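Aldehyde dehydrogenase family protein (Pseudomonas syringae pv. tomato, PDB 6X9L) oxidises long-chain aliphatic aldehydes, with NAD+ bound as the nicotinamide cofactor, as a member of the aldehyde dehydrogenase family. Local coordinates at residues N274-G279 against A309-T314; I265-A270 against R432-R437; H9-H14 against S187-L192; C398-D403 against V409-D414. The protein carries 1 engineered substitution. All blocks are in the same frame, centred on the assembly; numbering follows the deposited sequence.

How the contacts relate
Contacts 1, 2 and 4 cluster in the seven-stranded alpha/beta domain, while contact 3 lies far off, its centre about 38 Å or more from theirs, and opposite contacts 2 and 4 across the chain's centre. Strand 263-266 alternates its side chains between two helical layers: L266 faces V276 of contact 1, and I265 faces the layer of contacts 2 and 4. Contacts 2 and 4 share that layer, their centres about 12 Å apart, and hydrogen bonds run between them. Contact 2 is wholly buried; the other three are partly so. Aliphatic groups carry most of each interface and no hydrogen bond crosses between segments; contact 3 adds an imidazole, contact 4 a backbone carbonyl.

Contact 1: N274-G279 against A309-T314; sequences NAVPPG and ALAAQT
L310 lies against V276 where helix 304-316 crosses helix 272-284, two helices on one face of the seven-stranded sheet, each following a parallel strand, 296-300 and 263-266; helix 272-284 links these neighbouring strands in a beta-alpha-beta crossover. The short segments run in broadly the same direction at -48°, their axes 8.8 Å apart. The L310 methylene does the touching: CB is 3.7 Å from V276 CG1, and the two side chains cross at about a right angle. V276 sends CG1 anti to its backbone N (chi1 171°), which carries this methyl on to the next residue, A311, whose CB is 4.3 Å from V276 CG1. A311 and T314 also touch V280, one turn further along the partner helix. T314 closes the interface from the other end, its methyl CG2 3.3 Å from P277 CB and close to CG of the same ring. P277 and P278 have no N-H to give to the preceding turn, and helix 272-284 is kinked there. The polar branch of T314 turns back to its own helix: OG1 donates to L310 O at 3.2 Å, in the carbonyl plane on a lone pair, and that oxygen also accepts from T314 N.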
loop_
_atom_site.group_PDB
_atom_site.type_symbol
_atom_site.label_atom_id
_atom_site.label_comp_id
_atom_site.label_asym_id
_atom_site.label_seq_id
_atom_site.Cartn_x
_atom_site.Cartn_y
_atom_site.Cartn_z
ATOM N N ASN A 274 21.752 28.968 19.608
ATOM C CA ASN A 274 21.225 29.182 18.246
ATOM C C ASN A 274 20.317 28.046 17.788
ATOM O O ASN A 274 19.708 28.222 16.761
ATOM C CB ASN A 274 22.340 29.351 17.226
ATOM C CG ASN A 274 23.015 30.690 17.363
ATOM O OD1 ASN A 274 24.024 30.949 16.730
ATOM N ND2 ASN A 274 22.456 31.550 18.188
ATOM N N ALA A 275 20.247 26.930 18.501
ATOM C CA ALA A 275 19.409 25.825 17.990
ATOM C C ALA A 275 18.076 25.705 18.722
ATOM O O ALA A 275 17.164 25.190 18.138
ATOM C CB ALA A 275 20.174 24.530 18.003
ATOM N N VAL A 276 17.984 26.132 19.971
ATOM C CA VAL A 276 16.692 25.989 20.692
ATOM C C VAL A 276 15.615 26.892 20.089
ATOM O O VAL A 276 14.507 26.444 19.936
ATOM C CB VAL A 276 16.846 26.208 22.200
ATOM C CG1 VAL A 276 15.500 26.267 22.872
ATOM C CG2 VAL A 276 17.687 25.127 22.826
ATOM N N PRO A 277 15.895 28.153 19.736
ATOM C CA PRO A 277 14.876 29.013 19.187
ATOM C C PRO A 277 14.286 28.502 17.871
ATOM O O PRO A 277 13.123 28.519 17.749
ATOM C CB PRO A 277 15.630 30.322 18.953
ATOM C CG PRO A 277 16.692 30.280 19.976
ATOM C CD PRO A 277 17.132 28.840 19.983
ATOM N N PRO A 278 15.069 28.037 16.893
ATOM C CA PRO A 278 14.517 27.531 15.653
ATOM C C PRO A 278 13.647 26.301 15.907
ATOM O O PRO A 278 12.711 26.156 15.235
ATOM C CB PRO A 278 15.756 27.229 14.810
ATOM C CG PRO A 278 16.769 28.146 15.383
ATOM C CD PRO A 278 16.499 28.069 16.863
ATOM N N GLY A 279 14.051 25.434 16.825
ATOM C CA GLY A 279 13.209 24.297 17.158
ATOM C C GLY A 279 11.853 24.709 17.703
ATOM O O GLY A 279 10.822 24.151 17.311
ATOM N N ALA A 309 15.047 27.983 29.622
ATOM C CA ALA A 309 15.111 29.441 29.538
ATOM C C ALA A 309 15.038 29.924 28.094
ATOM O O ALA A 309 14.336 30.895 27.785
ATOM C CB ALA A 309 16.390 29.942 30.200
ATOM N N LEU A 310 15.770 29.263 27.196
ATOM C CA LEU A 310 15.782 29.680 25.801
ATOM C C LEU A 310 14.428 29.479 25.142
ATOM O O LEU A 310 14.069 30.226 24.225
ATOM C CB LEU A 310 16.856 28.907 25.049
ATOM C CG LEU A 310 18.272 29.335 25.400
ATOM C CD1 LEU A 310 19.239 28.156 25.249
ATOM C CD2 LEU A 310 18.658 30.491 24.493
ATOM N N ALA A 311 13.667 28.476 25.588
ATOM C CA ALA A 311 12.369 28.188 24.982
ATOM C C ALA A 311 11.307 29.179 25.450
ATOM O O ALA A 311 10.527 29.699 24.640
ATOM C CB ALA A 311 11.945 26.750 25.297
ATOM N N ALA A 312 11.259 29.445 26.759
ATOM C CA ALA A 312 10.398 30.502 27.269
ATOM C C ALA A 312 10.704 31.819 26.580
ATOM O O ALA A 312 9.793 32.563 26.195
ATOM C CB ALA A 312 10.592 30.640 28.775
ATOM N N GLN A 313 11.992 32.101 26.393
ATOM C CA GLN A 313 12.428 33.345 25.776
ATOM C C GLN A 313 11.880 33.492 24.360
ATOM O O GLN A 313 11.302 34.529 24.008
ATOM C CB GLN A 313 13.947 33.377 25.775
ATOM C CG GLN A 313 14.547 34.720 25.886
ATOM C CD GLN A 313 16.046 34.637 25.875
ATOM O OE1 GLN A 313 16.638 33.767 26.519
ATOM N NE2 GLN A 313 16.676 35.530 25.125
ATOM N N THR A 314 12.060 32.472 23.521
ATOM C CA THR A 314 11.595 32.604 22.146
ATOM C C THR A 314 10.081 32.485 22.050
ATOM O O THR A 314 9.461 33.163 21.219
ATOM C CB THR A 314 12.280 31.577 21.251
ATOM O OG1 THR A 314 12.003 30.271 21.742
ATOM C CG2 THR A 314 13.792 31.795 21.272
#

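Contact 2: I265-A270 against R432-R437; sequences ILLPDA and RSVASR
I265 reaches V434 with the end of its side chain, CD1 lying 4.3 Å from V434 CG1 in a loose van der Waals contact. The same isoleucine also touches A412 of helix 405-413, so it sits between the sheet and two helices. L266, next along strand 263-266, points to the other face of the sheet. L267 returns to this side and meets V434 tip to tip: both leucine methyls straddle one valine methyl, with CD2 4.0 Å and CD1 4.1 Å from V434 CG2. L267 holds CG anti to its carbonyl carbon (chi1 -64°), which brings both methyls toward V434. V434 belongs to helix 428-435, which packs on the sheet of the alpha/beta domain and connects parallel strands 422-424 and 442-445. Beyond L267 the chain leaves the sheet through a type I beta turn, closed by A270 N on L267 O at 3.0 Å. D269 in that turn uses both carboxylate oxygens, OD1 accepting from Q426 N and OD2 from D427 N, which ties the turn to the start of the chain leading into helix 428-435. Another side of the helix meets the second subunit, where R432 makes a cation-pi contact with F485 of that subunit and A435 O accepts from its K480 NZ.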
loop_
_atom_site.group_PDB
_atom_site.type_symbol
_atom_site.label_atom_id
_atom_site.label_comp_id
_atom_site.label_asym_id
_atom_site.label_seq_id
_atom_site.Cartn_x
_atom_site.Cartn_y
_atom_site.Cartn_z
ATOM N N ILE A 265 16.053 16.092 18.391
ATOM C CA ILE A 265 17.206 15.767 19.226
ATOM C C ILE A 265 18.266 16.843 19.034
ATOM O O ILE A 265 18.758 17.048 17.921
ATOM C CB ILE A 265 17.797 14.390 18.883
ATOM C CG1 ILE A 265 16.839 13.233 19.198
ATOM C CG2 ILE A 265 19.111 14.194 19.639
ATOM C CD1 ILE A 265 17.436 11.864 18.854
ATOM N N LEU A 266 18.630 17.517 20.121
ATOM C CA LEU A 266 19.820 18.350 20.160
ATOM C C LEU A 266 20.961 17.494 20.715
ATOM O O LEU A 266 20.956 17.119 21.894
ATOM C CB LEU A 266 19.580 19.611 20.995
ATOM C CG LEU A 266 18.735 20.675 20.274
ATOM C CD1 LEU A 266 17.414 20.088 19.687
ATOM C CD2 LEU A 266 18.443 21.867 21.177
ATOM N N LEU A 267 21.909 17.157 19.842
ATOM C CA LEU A 267 23.111 16.446 20.232
ATOM C C LEU A 267 24.012 17.354 21.073
ATOM O O LEU A 267 23.942 18.583 20.967
ATOM C CB LEU A 267 23.848 15.970 18.980
ATOM C CG LEU A 267 23.076 14.949 18.135
ATOM C CD1 LEU A 267 23.733 14.754 16.810
ATOM C CD2 LEU A 267 22.961 13.608 18.854
ATOM N N PRO A 268 24.860 16.770 21.925
ATOM C CA PRO A 268 25.612 17.588 22.897
ATOM C C PRO A 268 26.505 18.653 22.276
ATOM O O PRO A 268 26.801 19.661 22.939
ATOM C CB PRO A 268 26.444 16.548 23.655
ATOM C CG PRO A 268 25.725 15.272 23.476
ATOM C CD PRO A 268 25.050 15.327 22.146
ATOM N N ASP A 269 26.951 18.435 21.047
ATOM C CA ASP A 269 27.876 19.384 20.392
ATOM C C ASP A 269 27.126 20.478 19.646
ATOM O O ASP A 269 27.759 21.194 18.913
ATOM C CB ASP A 269 28.820 18.634 19.459
ATOM C CG ASP A 269 28.143 18.058 18.237
ATOM O OD1 ASP A 269 26.935 18.009 18.229
ATOM O OD2 ASP A 269 28.839 17.688 17.313
ATOM N N ALA A 270 25.830 20.613 19.860
ATOM C CA ALA A 270 25.048 21.639 19.137
ATOM C C ALA A 270 25.180 23.004 19.794
ATOM O O ALA A 270 25.430 23.044 20.957
ATOM C CB ALA A 270 23.611 21.228 19.055
ATOM N N ARG A 432 24.336 12.620 10.939
ATOM C CA ARG A 432 23.815 11.698 9.932
ATOM C C ARG A 432 23.559 10.315 10.522
ATOM O O ARG A 432 22.484 9.733 10.325
ATOM C CB ARG A 432 24.784 11.586 8.758
ATOM C CG ARG A 432 24.767 12.759 7.846
ATOM C CD ARG A 432 26.091 12.889 7.133
ATOM N NE ARG A 432 25.953 13.636 5.890
ATOM C CZ ARG A 432 26.941 14.297 5.300
ATOM N NH1 ARG A 432 28.148 14.325 5.851
ATOM N NH2 ARG A 432 26.714 14.935 4.159
ATOM N N SER A 433 24.550 9.752 11.218
ATOM C CA SER A 433 24.365 8.417 11.771
ATOM C C SER A 433 23.162 8.369 12.722
ATOM O O SER A 433 22.433 7.370 12.752
ATOM C CB SER A 433 25.650 7.948 12.463
ATOM O OG SER A 433 25.736 8.440 13.788
ATOM N N VAL A 434 22.918 9.438 13.486
ATOM C CA VAL A 434 21.729 9.468 14.336
ATOM C C VAL A 434 20.459 9.504 13.480
ATOM O O VAL A 434 19.485 8.782 13.755
ATOM C CB VAL A 434 21.786 10.660 15.314
ATOM C CG1 VAL A 434 20.670 10.539 16.356
ATOM C CG2 VAL A 434 23.153 10.756 15.987
ATOM N N ALA A 435 20.447 10.353 12.439
ATOM C CA ALA A 435 19.275 10.455 11.577
ATOM C C ALA A 435 18.898 9.097 11.007
ATOM O O ALA A 435 17.719 8.732 10.978
ATOM C CB ALA A 435 19.523 11.464 10.454
ATOM N N SER A 436 19.888 8.320 10.571
ATOM C CA SER A 436 19.583 7.006 10.024
ATOM C C SER A 436 19.055 6.044 11.079
ATOM O O SER A 436 18.638 4.937 10.726
ATOM C CB SER A 436 20.830 6.426 9.373
ATOM O OG SER A 436 21.849 6.357 10.343
ATOM N N ARG A 437 19.076 6.435 12.353
ATOM C CA ARG A 437 18.562 5.612 13.435
ATOM C C ARG A 437 17.163 6.018 13.872
ATOM O O ARG A 437 16.520 5.250 14.592
ATOM C CB ARG A 437 19.521 5.649 14.634
ATOM C CG ARG A 437 20.878 5.004 14.347
ATOM C CD ARG A 437 21.870 5.247 15.463
ATOM N NE ARG A 437 21.407 4.676 16.722
ATOM C CZ ARG A 437 21.974 4.894 17.908
ATOM N NH1 ARG A 437 23.039 5.681 18.019
ATOM N NH2 ARG A 437 21.471 4.312 18.991
#

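Contact 3: H9-H14 against S187-L192; sequences HRVDPH and SPLSAL
An irregular segment, 9-14, extended through D12, passes the first turn of helix 188-201, closest in backbone at V11 and L189, whose CA atoms are 7.0 Å apart. V11 divides its two methyls between two leucines one helical turn apart. Its CG1, anti to the backbone N (chi1 -175°), comes to 4.1 Å from L192 CD1, while CG2 lies 4.0 Å from L189 CD2 and about as far from L189 CD1. The valine crosses L189 at about a right angle. H9 adds its imidazole from the other end of the loop, NE2 standing 4.3 Å from L189 CB, with the ring oblique to that carbon. On the loop itself D12 forms an Asx turn: its OD1 accepts from H14 N at 2.9 Å, the donor lying well above the carboxylate plane. Helix 188-201 connects parallel strands 178-182 and 208-210 in the sheet of the NAD-binding, Rossmann-like domain, and the side chain of L192 is about 14 Å from the bound NAD. With no hydrogen bond or charge pairing between the segments, the N-terminal loop is held here by apolar groups and one imidazole, while D12 uses its polar end to shape the loop.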
loop_
_atom_site.group_PDB
_atom_site.type_symbol
_atom_site.label_atom_id
_atom_site.label_comp_id
_atom_site.label_asym_id
_atom_site.label_seq_id
_atom_site.Cartn_x
_atom_site.Cartn_y
_atom_site.Cartn_z
ATOM N N HIS A 9 -11.576 38.439 1.256
ATOM C CA HIS A 9 -12.163 37.347 0.500
ATOM C C HIS A 9 -13.682 37.393 0.541
ATOM O O HIS A 9 -14.281 37.599 1.596
ATOM C CB HIS A 9 -11.700 36.005 1.040
ATOM C CG HIS A 9 -12.337 34.856 0.340
ATOM N ND1 HIS A 9 -12.130 34.608 -0.998
ATOM C CD2 HIS A 9 -13.212 33.920 0.770
ATOM C CE1 HIS A 9 -12.823 33.542 -1.357
ATOM N NE2 HIS A 9 -13.493 33.111 -0.304
ATOM N N ARG A 10 -14.310 37.160 -0.610
ATOM C CA ARG A 10 -15.760 37.049 -0.690
ATOM C C ARG A 10 -16.118 35.749 -1.389
ATOM O O ARG A 10 -15.665 35.497 -2.512
ATOM C CB ARG A 10 -16.361 38.235 -1.432
ATOM C CG ARG A 10 -16.104 39.539 -0.754
ATOM C CD ARG A 10 -16.648 40.632 -1.604
ATOM N NE ARG A 10 -16.551 41.929 -0.962
ATOM C CZ ARG A 10 -17.294 42.965 -1.323
ATOM N NH1 ARG A 10 -18.179 42.820 -2.298
ATOM N NH2 ARG A 10 -17.172 44.131 -0.702
ATOM N N VAL A 11 -16.922 34.921 -0.729
ATOM C CA VAL A 11 -17.298 33.649 -1.325
ATOM C C VAL A 11 -18.226 33.912 -2.499
ATOM O O VAL A 11 -19.117 34.766 -2.428
ATOM C CB VAL A 11 -17.955 32.736 -0.277
ATOM C CG1 VAL A 11 -18.238 31.368 -0.862
ATOM C CG2 VAL A 11 -17.056 32.618 0.950
ATOM N N ASP A 12 -18.025 33.192 -3.586
ATOM C CA ASP A 12 -18.942 33.375 -4.697
ATOM C C ASP A 12 -20.323 32.881 -4.284
ATOM O O ASP A 12 -20.499 31.683 -4.006
ATOM C CB ASP A 12 -18.444 32.642 -5.938
ATOM C CG ASP A 12 -19.367 32.800 -7.096
ATOM O OD1 ASP A 12 -20.437 33.414 -6.926
ATOM O OD2 ASP A 12 -19.028 32.314 -8.186
ATOM N N PRO A 13 -21.321 33.771 -4.218
ATOM C CA PRO A 13 -22.655 33.340 -3.757
ATOM C C PRO A 13 -23.283 32.293 -4.654
ATOM O O PRO A 13 -24.090 31.484 -4.184
ATOM C CB PRO A 13 -23.471 34.645 -3.753
ATOM C CG PRO A 13 -22.438 35.742 -3.710
ATOM C CD PRO A 13 -21.269 35.212 -4.493
ATOM N N HIS A 14 -22.903 32.264 -5.925
ATOM C CA HIS A 14 -23.531 31.365 -6.874
ATOM C C HIS A 14 -22.996 29.933 -6.807
ATOM O O HIS A 14 -23.675 29.004 -7.266
ATOM C CB HIS A 14 -23.351 31.913 -8.281
ATOM C CG HIS A 14 -24.331 31.351 -9.251
ATOM N ND1 HIS A 14 -25.682 31.609 -9.167
ATOM C CD2 HIS A 14 -24.168 30.510 -10.298
ATOM C CE1 HIS A 14 -26.309 30.969 -10.135
ATOM N NE2 HIS A 14 -25.413 30.295 -10.835
ATOM N N SER A 187 -12.453 23.854 6.090
ATOM C CA SER A 187 -11.657 24.751 5.253
ATOM C C SER A 187 -12.115 24.620 3.805
ATOM O O SER A 187 -11.317 24.354 2.901
ATOM C CB SER A 187 -10.160 24.454 5.391
ATOM O OG SER A 187 -9.857 23.130 4.984
ATOM N N PRO A 188 -13.386 24.809 3.551
ATOM C CA PRO A 188 -13.914 24.568 2.205
ATOM C C PRO A 188 -13.754 25.734 1.247
ATOM O O PRO A 188 -13.875 25.544 0.035
ATOM C CB PRO A 188 -15.389 24.307 2.473
ATOM C CG PRO A 188 -15.669 25.235 3.626
ATOM C CD PRO A 188 -14.437 25.221 4.493
ATOM N N LEU A 189 -13.496 26.939 1.758
ATOM C CA LEU A 189 -13.560 28.124 0.907
ATOM C C LEU A 189 -12.419 28.159 -0.108
ATOM O O LEU A 189 -12.629 28.531 -1.273
ATOM C CB LEU A 189 -13.554 29.382 1.771
ATOM C CG LEU A 189 -14.647 29.330 2.833
ATOM C CD1 LEU A 189 -14.683 30.621 3.659
ATOM C CD2 LEU A 189 -15.989 28.997 2.195
ATOM N N SER A 190 -11.205 27.793 0.319
ATOM C CA SER A 190 -10.067 27.827 -0.588
ATOM C C SER A 190 -10.166 26.716 -1.619
ATOM O O SER A 190 -9.813 26.911 -2.789
ATOM C CB SER A 190 -8.754 27.748 0.206
ATOM O OG SER A 190 -8.633 26.569 0.998
ATOM N N ALA A 191 -10.682 25.555 -1.218
ATOM C CA ALA A 191 -10.993 24.516 -2.191
ATOM C C ALA A 191 -11.971 25.033 -3.251
ATOM O O ALA A 191 -11.820 24.738 -4.442
ATOM C CB ALA A 191 -11.547 23.281 -1.471
ATOM N N LEU A 192 -12.970 25.826 -2.840
ATOM C CA LEU A 192 -13.895 26.411 -3.808
ATOM C C LEU A 192 -13.164 27.252 -4.847
ATOM O O LEU A 192 -13.462 27.160 -6.040
ATOM C CB LEU A 192 -14.952 27.254 -3.096
ATOM C CG LEU A 192 -16.102 26.529 -2.401
ATOM C CD1 LEU A 192 -17.019 27.551 -1.753
ATOM C CD2 LEU A 192 -16.869 25.647 -3.375
#

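Contact 4: C398-D403 against V409-D414; sequences CLIAYD and VAIAND
Y402 touches I411 through its CB, which is 4.4 Å from I411 CD1, while neither face nor edge of the phenol ring meets helix segment 409-414. The first torsion, chi1 70°, swings the ring away, into a setting made by I298 and P300 of the neighbouring strand, P268, and E407 and A408 of the preceding helical turn. Its hydroxyl at the far edge is hydrogen-bonded to L266 O, which ties the end of strand 396-402 to the end of strand 263-266. The second flat group is the peptide after A401: its carbonyl O lies 3.6 Å from I411 CD1, whereas the methyl of A401 points away from the helix. Within segment 409-414, I411 is the side chain that reaches the strand; its main apolar partner is I400. The two isoleucines lie alongside each other, pointing opposite ways, I400 CG2 lying 3.8 Å from I411 CD1 and 3.9 Å from I411 CG2. I411 carries CG1 anti to its carbonyl carbon (chi1 -63°), and the extended chain beyond brings CD1 up to I400 CG2 and A401 O. I298 also packs on I411, so the helix covers more than one strand. The strand and helix segments run at 145° to each other, 9.6 Å between axes. Such a strand, tight connection and returning helix begin a beta-alpha-beta crossover, here to parallel strand 422-424 of the seven-stranded sheet.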
loop_
_atom_site.group_PDB
_atom_site.type_symbol
_atom_site.label_atom_id
_atom_site.label_comp_id
_atom_site.label_asym_id
_atom_site.label_seq_id
_atom_site.Cartn_x
_atom_site.Cartn_y
_atom_site.Cartn_z
ATOM N N CYS A 398 7.114 19.854 24.208
ATOM C CA CYS A 398 7.635 19.078 25.326
ATOM C C CYS A 398 9.153 19.068 25.298
ATOM O O CYS A 398 9.764 18.895 24.241
ATOM C CB CYS A 398 7.121 17.637 25.295
ATOM S SG CYS A 398 5.392 17.473 25.756
ATOM N N LEU A 399 9.749 19.259 26.468
ATOM C CA LEU A 399 11.188 19.163 26.676
ATOM C C LEU A 399 11.481 17.867 27.421
ATOM O O LEU A 399 10.907 17.626 28.487
ATOM C CB LEU A 399 11.688 20.359 27.483
ATOM C CG LEU A 399 12.225 21.595 26.764
ATOM C CD1 LEU A 399 11.747 21.685 25.332
ATOM C CD2 LEU A 399 11.826 22.838 27.544
ATOM N N ILE A 400 12.364 17.040 26.863
ATOM C CA ILE A 400 12.715 15.739 27.438
ATOM C C ILE A 400 14.231 15.629 27.557
ATOM O O ILE A 400 14.964 15.966 26.617
ATOM C CB ILE A 400 12.173 14.575 26.588
ATOM C CG1 ILE A 400 10.653 14.656 26.465
ATOM C CG2 ILE A 400 12.640 13.227 27.153
ATOM C CD1 ILE A 400 10.107 13.811 25.339
ATOM N N ALA A 401 14.699 15.139 28.705
ATOM C CA ALA A 401 16.122 15.045 28.987
ATOM C C ALA A 401 16.642 13.648 28.681
ATOM O O ALA A 401 15.903 12.662 28.756
ATOM C CB ALA A 401 16.417 15.378 30.451
ATOM N N TYR A 402 17.931 13.578 28.349
ATOM C CA TYR A 402 18.607 12.310 28.116
ATOM C C TYR A 402 20.020 12.349 28.703
ATOM O O TYR A 402 20.620 13.416 28.862
ATOM C CB TYR A 402 18.619 11.970 26.616
ATOM C CG TYR A 402 19.515 12.838 25.745
ATOM C CD1 TYR A 402 20.902 12.678 25.753
ATOM C CD2 TYR A 402 18.975 13.790 24.877
ATOM C CE1 TYR A 402 21.724 13.457 24.951
ATOM C CE2 TYR A 402 19.798 14.574 24.065
ATOM C CZ TYR A 402 21.167 14.399 24.105
ATOM O OH TYR A 402 21.994 15.154 23.302
ATOM N N ASP A 403 20.547 11.166 29.028
ATOM C CA ASP A 403 21.873 11.027 29.617
ATOM C C ASP A 403 22.907 10.416 28.684
ATOM O O ASP A 403 24.097 10.465 29.004
ATOM C CB ASP A 403 21.808 10.160 30.881
ATOM C CG ASP A 403 20.869 10.721 31.935
ATOM O OD1 ASP A 403 21.078 11.876 32.387
ATOM O OD2 ASP A 403 19.918 9.995 32.311
ATOM N N VAL A 409 18.131 8.541 21.200
ATOM C CA VAL A 409 17.527 7.852 20.061
ATOM C C VAL A 409 16.352 6.991 20.524
ATOM O O VAL A 409 15.281 6.968 19.890
ATOM C CB VAL A 409 18.599 7.032 19.306
ATOM C CG1 VAL A 409 17.963 6.114 18.268
ATOM C CG2 VAL A 409 19.632 7.960 18.637
ATOM N N ALA A 410 16.520 6.284 21.648
ATOM C CA ALA A 410 15.447 5.434 22.155
ATOM C C ALA A 410 14.198 6.252 22.484
ATOM O O ALA A 410 13.072 5.830 22.198
ATOM C CB ALA A 410 15.928 4.662 23.382
ATOM N N ILE A 411 14.381 7.429 23.079
ATOM C CA ILE A 411 13.262 8.322 23.346
ATOM C C ILE A 411 12.640 8.799 22.041
ATOM O O ILE A 411 11.409 8.848 21.902
ATOM C CB ILE A 411 13.733 9.506 24.209
ATOM C CG1 ILE A 411 14.216 9.015 25.565
ATOM C CG2 ILE A 411 12.632 10.537 24.382
ATOM C CD1 ILE A 411 14.640 10.126 26.473
ATOM N N ALA A 412 13.474 9.174 21.068
ATOM C CA ALA A 412 12.932 9.650 19.804
ATOM C C ALA A 412 12.052 8.586 19.154
ATOM O O ALA A 412 10.975 8.892 18.635
ATOM C CB ALA A 412 14.068 10.074 18.870
ATOM N N ASN A 413 12.485 7.327 19.192
ATOM C CA ASN A 413 11.721 6.225 18.618
ATOM C C ASN A 413 10.616 5.712 19.541
ATOM O O ASN A 413 9.825 4.869 19.116
ATOM C CB ASN A 413 12.674 5.087 18.251
ATOM C CG ASN A 413 13.480 5.393 17.012
ATOM O OD1 ASN A 413 12.973 5.984 16.062
ATOM N ND2 ASN A 413 14.743 5.004 17.014
ATOM N N ASP A 414 10.533 6.208 20.777
ATOM C CA ASP A 414 9.569 5.717 21.759
ATOM C C ASP A 414 8.183 6.296 21.466
ATOM O O ASP A 414 7.628 7.114 22.208
ATOM C CB ASP A 414 10.035 6.067 23.161
ATOM C CG ASP A 414 9.132 5.509 24.215
ATOM O OD1 ASP A 414 8.403 4.548 23.895
ATOM O OD2 ASP A 414 9.133 6.033 25.351
#